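Local coordinates for protein malyl-CoA lyase/beta-methylmalyl-CoA lyase (Methylobacterium extorquens, PDB 5UGR) that belongs to the HpcH/HpaI aldolase/citrate lyase family of TIM-barrel proteins and holds a magnesium ion, at residues Q54-I59 / V90-A95; Q61-L66 / P97-I102. All blocks are in the same frame, centred on the assembly; numbering follows the deposited sequence.

Contact 1: residues Q54-I59 / V90-A95; sequences QARKNI and VDIVEA
Arg-56 swings its CG anti to the backbone N (chi1 -169°), which lays its aliphatic base alongside helix 85-95, and Ile-92 sets its CG1 anti to the carbonyl carbon with CD1 extended beyond it to meet that base between neighbouring helices of a TIM barrel. The helices, 52-65 and 85-95, belong to the layer outside the parallel barrel; their axes here approach to 10.0 Å and run nearly parallel, at 11°, as expected for successive beta-alpha units. Ile-92 is the hub. The tip of its longer branch, CD1, lies 4.0 Å from Arg-56 CG and also reaches the short branch of Ile-59, CG2, nearly one helical turn further on. The isoleucines are turned obliquely to one another, and both also rest on Leu-43.

Beside this patch the carboxylate of Asp-91 touches the arginine through its methylene and not through the guanidinium. Asp-91 sets OD2 against the methylene CD of Arg-56 at 3.7 Å, while the guanidinium and carboxylate planes stand 89° apart. The charges have other partners: Arg-56 NE forms a salt bridge with Asp-88, about one turn before Ile-92, and Asp-91 OD2 pairs with Arg-87. Opposite charges so close would probably still attract, although the nearest charged atoms, Arg-56 NH1 and Asp-91 OD2, remain 4.6 Å apart.

Away from helix 85-95, Asn-58 packs beside helix 25-32, on Pro-25 and Met-28, and its ND2 bonds to the carbonyl of Gly-22. Gln-54 ties itself to this asparagine one turn later: its NE2 donates almost straight to Asn-58 OD1 over 3.0 Å, arriving from above the carbonyl plane of the asparagine.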
# COMPACT_ATOMS: atom_id res chain seq x y z
N GLN A 54 -30.15 -20.64 22.27
CA GLN A 54 -31.19 -21.56 21.79
C GLN A 54 -31.34 -21.53 20.29
O GLN A 54 -31.55 -22.57 19.65
CB GLN A 54 -32.53 -21.27 22.48
CG GLN A 54 -33.60 -22.30 22.20
CD GLN A 54 -33.24 -23.71 22.62
OE1 GLN A 54 -32.82 -23.94 23.75
NE2 GLN A 54 -33.36 -24.68 21.71
N ALA A 55 -31.20 -20.33 19.70
CA ALA A 55 -31.36 -20.25 18.25
C ALA A 55 -30.29 -21.09 17.58
O ALA A 55 -30.53 -21.72 16.56
CB ALA A 55 -31.26 -18.79 17.81
N ARG A 56 -29.10 -21.13 18.18
CA ARG A 56 -28.01 -21.93 17.64
C ARG A 56 -28.36 -23.40 17.62
O ARG A 56 -28.19 -24.12 16.61
CB ARG A 56 -26.72 -21.63 18.41
CG ARG A 56 -25.50 -22.19 17.79
CD ARG A 56 -24.26 -21.97 18.64
NE ARG A 56 -24.00 -20.56 18.99
CZ ARG A 56 -23.88 -20.01 20.19
NH1 ARG A 56 -24.11 -20.69 21.31
NH2 ARG A 56 -23.55 -18.73 20.30
N LYS A 57 -28.93 -23.84 18.74
CA LYS A 57 -29.41 -25.22 18.79
C LYS A 57 -30.55 -25.52 17.80
O LYS A 57 -30.54 -26.55 17.12
CB LYS A 57 -29.86 -25.52 20.23
CG LYS A 57 -28.73 -25.53 21.24
CD LYS A 57 -29.33 -25.80 22.63
CE LYS A 57 -28.27 -25.64 23.69
NZ LYS A 57 -28.85 -25.64 25.06
N ASN A 58 -31.47 -24.58 17.68
CA ASN A 58 -32.59 -24.69 16.74
C ASN A 58 -32.08 -24.84 15.33
O ASN A 58 -32.58 -25.69 14.55
CB ASN A 58 -33.53 -23.51 16.80
CG ASN A 58 -34.26 -23.35 18.14
OD1 ASN A 58 -34.38 -24.30 18.95
ND2 ASN A 58 -34.78 -22.16 18.36
N ILE A 59 -31.07 -24.02 14.98
CA ILE A 59 -30.54 -24.10 13.63
C ILE A 59 -29.81 -25.41 13.29
O ILE A 59 -29.92 -25.95 12.21
CB ILE A 59 -29.62 -22.84 13.39
CG1 ILE A 59 -30.54 -21.61 13.22
CG2 ILE A 59 -28.73 -23.04 12.16
CD1 ILE A 59 -29.82 -20.26 13.17
N VAL A 90 -18.22 -22.74 15.23
CA VAL A 90 -17.74 -24.07 15.70
C VAL A 90 -18.92 -25.06 15.78
O VAL A 90 -18.87 -26.13 15.19
CB VAL A 90 -17.03 -23.96 17.07
CG1 VAL A 90 -16.81 -25.37 17.67
CG2 VAL A 90 -15.68 -23.27 16.90
N ASP A 91 -19.98 -24.68 16.50
CA ASP A 91 -21.04 -25.68 16.76
C ASP A 91 -21.76 -26.08 15.47
O ASP A 91 -22.03 -27.26 15.22
CB ASP A 91 -22.04 -25.20 17.78
CG ASP A 91 -21.48 -25.08 19.16
OD1 ASP A 91 -20.32 -25.43 19.39
OD2 ASP A 91 -22.30 -24.74 20.06
N ILE A 92 -22.07 -25.11 14.62
CA ILE A 92 -22.85 -25.40 13.42
C ILE A 92 -22.00 -26.05 12.36
O ILE A 92 -22.47 -27.03 11.73
CB ILE A 92 -23.63 -24.18 12.91
CG1 ILE A 92 -24.56 -23.67 13.98
CG2 ILE A 92 -24.36 -24.49 11.61
CD1 ILE A 92 -25.15 -22.26 13.81
N VAL A 93 -20.77 -25.54 12.12
CA VAL A 93 -19.99 -26.16 11.08
C VAL A 93 -19.61 -27.60 11.50
O VAL A 93 -19.64 -28.53 10.65
CB VAL A 93 -18.76 -25.32 10.64
CG1 VAL A 93 -17.94 -26.01 9.58
CG2 VAL A 93 -19.21 -23.94 10.14
N GLU A 94 -19.34 -27.82 12.77
CA GLU A 94 -19.02 -29.20 13.21
C GLU A 94 -20.18 -30.14 12.97
O GLU A 94 -19.96 -31.27 12.53
CB GLU A 94 -18.60 -29.22 14.68
CG GLU A 94 -17.17 -28.77 14.93
CD GLU A 94 -16.74 -28.89 16.39
OE1 GLU A 94 -17.55 -29.26 17.27
OE2 GLU A 94 -15.52 -28.65 16.63
N ALA A 95 -21.41 -29.67 13.25
CA ALA A 95 -22.59 -30.55 13.31
C ALA A 95 -23.37 -30.70 12.03
O ALA A 95 -24.20 -31.61 11.94
CB ALA A 95 -23.51 -30.10 14.42

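Contact 2: residues Q61-L66 / P97-I102; sequences QALNDL and PRLDMI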
# COMPACT_ATOMS: atom_id res chain seq x y z
N GLN A 61 -30.59 -28.27 14.54
CA GLN A 61 -31.69 -29.25 14.35
C GLN A 61 -32.33 -29.03 12.97
O GLN A 61 -32.53 -30.00 12.19
CB GLN A 61 -32.72 -29.15 15.51
CG GLN A 61 -34.05 -29.83 15.17
CD GLN A 61 -34.99 -29.99 16.33
OE1 GLN A 61 -35.43 -31.08 16.58
NE2 GLN A 61 -35.32 -28.90 17.04
N ALA A 62 -32.56 -27.73 12.61
CA ALA A 62 -33.23 -27.45 11.35
C ALA A 62 -32.35 -27.87 10.15
O ALA A 62 -32.85 -28.49 9.19
CB ALA A 62 -33.58 -25.97 11.25
N LEU A 63 -31.06 -27.55 10.19
CA LEU A 63 -30.19 -27.94 9.10
C LEU A 63 -30.04 -29.43 8.94
O LEU A 63 -29.91 -29.93 7.82
CB LEU A 63 -28.79 -27.31 9.24
CG LEU A 63 -28.70 -25.82 8.95
CD1 LEU A 63 -27.38 -25.30 9.47
CD2 LEU A 63 -28.84 -25.59 7.47
N ASN A 64 -30.11 -30.16 10.06
CA ASN A 64 -29.95 -31.61 10.01
C ASN A 64 -31.19 -32.38 9.71
O ASN A 64 -31.11 -33.50 9.15
CB ASN A 64 -29.35 -32.04 11.32
CG ASN A 64 -27.87 -31.74 11.41
OD1 ASN A 64 -27.20 -31.48 10.40
ND2 ASN A 64 -27.35 -31.77 12.59
N ASP A 65 -32.35 -31.83 10.09
CA ASP A 65 -33.63 -32.59 10.02
C ASP A 65 -34.61 -32.22 8.87
O ASP A 65 -35.45 -33.05 8.49
CB ASP A 65 -34.42 -32.40 11.33
CG ASP A 65 -33.75 -32.98 12.52
OD1 ASP A 65 -32.75 -33.71 12.38
OD2 ASP A 65 -34.29 -32.69 13.62
N LEU A 66 -34.55 -30.96 8.41
CA LEU A 66 -35.59 -30.50 7.50
C LEU A 66 -35.13 -30.75 6.08
O LEU A 66 -33.94 -30.97 5.80
CB LEU A 66 -35.83 -28.99 7.70
CG LEU A 66 -36.46 -28.62 9.03
CD1 LEU A 66 -36.72 -27.12 9.18
CD2 LEU A 66 -37.74 -29.41 9.33
N PRO A 97 -23.25 -30.86 8.05
CA PRO A 97 -22.77 -30.99 6.67
C PRO A 97 -23.67 -30.28 5.62
O PRO A 97 -23.18 -29.90 4.56
CB PRO A 97 -22.79 -32.51 6.41
CG PRO A 97 -22.83 -33.14 7.73
CD PRO A 97 -23.34 -32.17 8.73
N ARG A 98 -24.97 -30.16 5.88
CA ARG A 98 -25.91 -29.52 4.93
C ARG A 98 -25.60 -28.05 4.67
O ARG A 98 -25.96 -27.51 3.65
CB ARG A 98 -27.36 -29.72 5.35
CG ARG A 98 -28.43 -29.12 4.43
CD ARG A 98 -28.36 -29.76 3.08
NE ARG A 98 -29.28 -29.22 2.09
CZ ARG A 98 -29.03 -28.10 1.40
NH1 ARG A 98 -27.94 -27.37 1.67
NH2 ARG A 98 -29.89 -27.70 0.46
N LEU A 99 -24.96 -27.39 5.63
CA LEU A 99 -24.64 -25.98 5.46
C LEU A 99 -23.79 -25.78 4.21
O LEU A 99 -22.77 -26.45 4.02
CB LEU A 99 -23.92 -25.47 6.70
CG LEU A 99 -23.71 -23.96 6.74
CD1 LEU A 99 -25.00 -23.17 6.81
CD2 LEU A 99 -22.74 -23.60 7.86
N ASP A 100 -24.20 -24.77 3.41
CA ASP A 100 -23.46 -24.41 2.22
C ASP A 100 -22.55 -23.16 2.39
O ASP A 100 -21.45 -23.10 1.80
CB ASP A 100 -24.40 -24.14 1.06
CG ASP A 100 -25.23 -25.38 0.66
OD1 ASP A 100 -24.59 -26.45 0.44
OD2 ASP A 100 -26.47 -25.23 0.59
N MET A 101 -23.04 -22.18 3.17
CA MET A 101 -22.37 -20.89 3.21
C MET A 101 -22.53 -20.23 4.56
O MET A 101 -23.44 -20.55 5.32
CB MET A 101 -22.95 -19.95 2.14
CG MET A 101 -22.68 -20.40 0.68
SD MET A 101 -23.19 -19.17 -0.54
CE MET A 101 -21.91 -17.94 -0.24
N ILE A 102 -21.62 -19.29 4.82
CA ILE A 102 -21.72 -18.41 5.99
C ILE A 102 -21.81 -16.95 5.52
O ILE A 102 -21.04 -16.55 4.61
CB ILE A 102 -20.48 -18.59 6.91
CG1 ILE A 102 -20.53 -19.97 7.58
CG2 ILE A 102 -20.41 -17.48 7.95
CD1 ILE A 102 -19.27 -20.37 8.32
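Apolar packing is carried by Leu-63 and Leu-99, whose CD1 methyls meet at 4.2 Å, the two side chains passing each other at a slant. Leu-63 points from the last turns of helix 52-65 toward the segment 97-102. Leu-99 places CG anti to its backbone N (chi1 -171°), which brings CD1 to Leu-63. Leu-99 also packs on Ile-75 of the preceding strand, and Leu-63 on Ile-92, so the pair joins the helix to the barrel wall.

Van der Waals contacts between polar and aliphatic groups form the outer part. The backbone O of Leu-63 faces the CB of Arg-98 at 3.6 Å, with CG of the same arginine a little farther off. At the more exposed edge, Asn-64 OD1 approaches Pro-97 CD at 4.3 Å, a loose touch, while the amide nitrogen of Asn-64 is engaged with the carbonyl of Ala-95.

Electrostatics lie within the segment 97-102. A bend at chi2 (62°) turns the guanidinium of Arg-98 away from helix 52-65, and its NH1 bridges to Asp-100 OD2 over 2.8 Å. The carboxylate oxygen sits at the edge of the guanidinium and nearly in its plane, yet the nitrogen comes to that oxygen from above the carboxylate plane, with an N-H...O angle of 147°. NH2 of Arg-98 is held by the carbonyls of Gly-69 and Lys-71, and Asp-100 is also bound by Lys-131 and by the backbone N of Met-73; together these hold both charged ends in place.

The end of helix 52-65 thus packs on the alpha-to-beta loop that leads from helix 85-95 into strand 101-104, as neighbouring units do in the (beta/alpha)8 TIM barrel.

How the contacts relate
Both contacts use helix 52-65, contact 1 in its first half and contact 2 near its C-terminal end, and their centres lie 9 Å apart. The partners differ: helix 85-95 in contact 1, and in contact 2 the loop that leads from that helix into strand 101-104. Contact 1 is buried, whereas contact 2 is partly buried, its leucines inside and Asn-64 and Pro-97 outside. Ile-92 CG2 bridges them, touching Leu-63 CD1 at 3.8 Å. In contact 1 the arginine's aliphatic part packs across the helix pair and its charge meets the partner helix; in contact 2 the arginine pairs with Asp-100 and with backbone carbonyls.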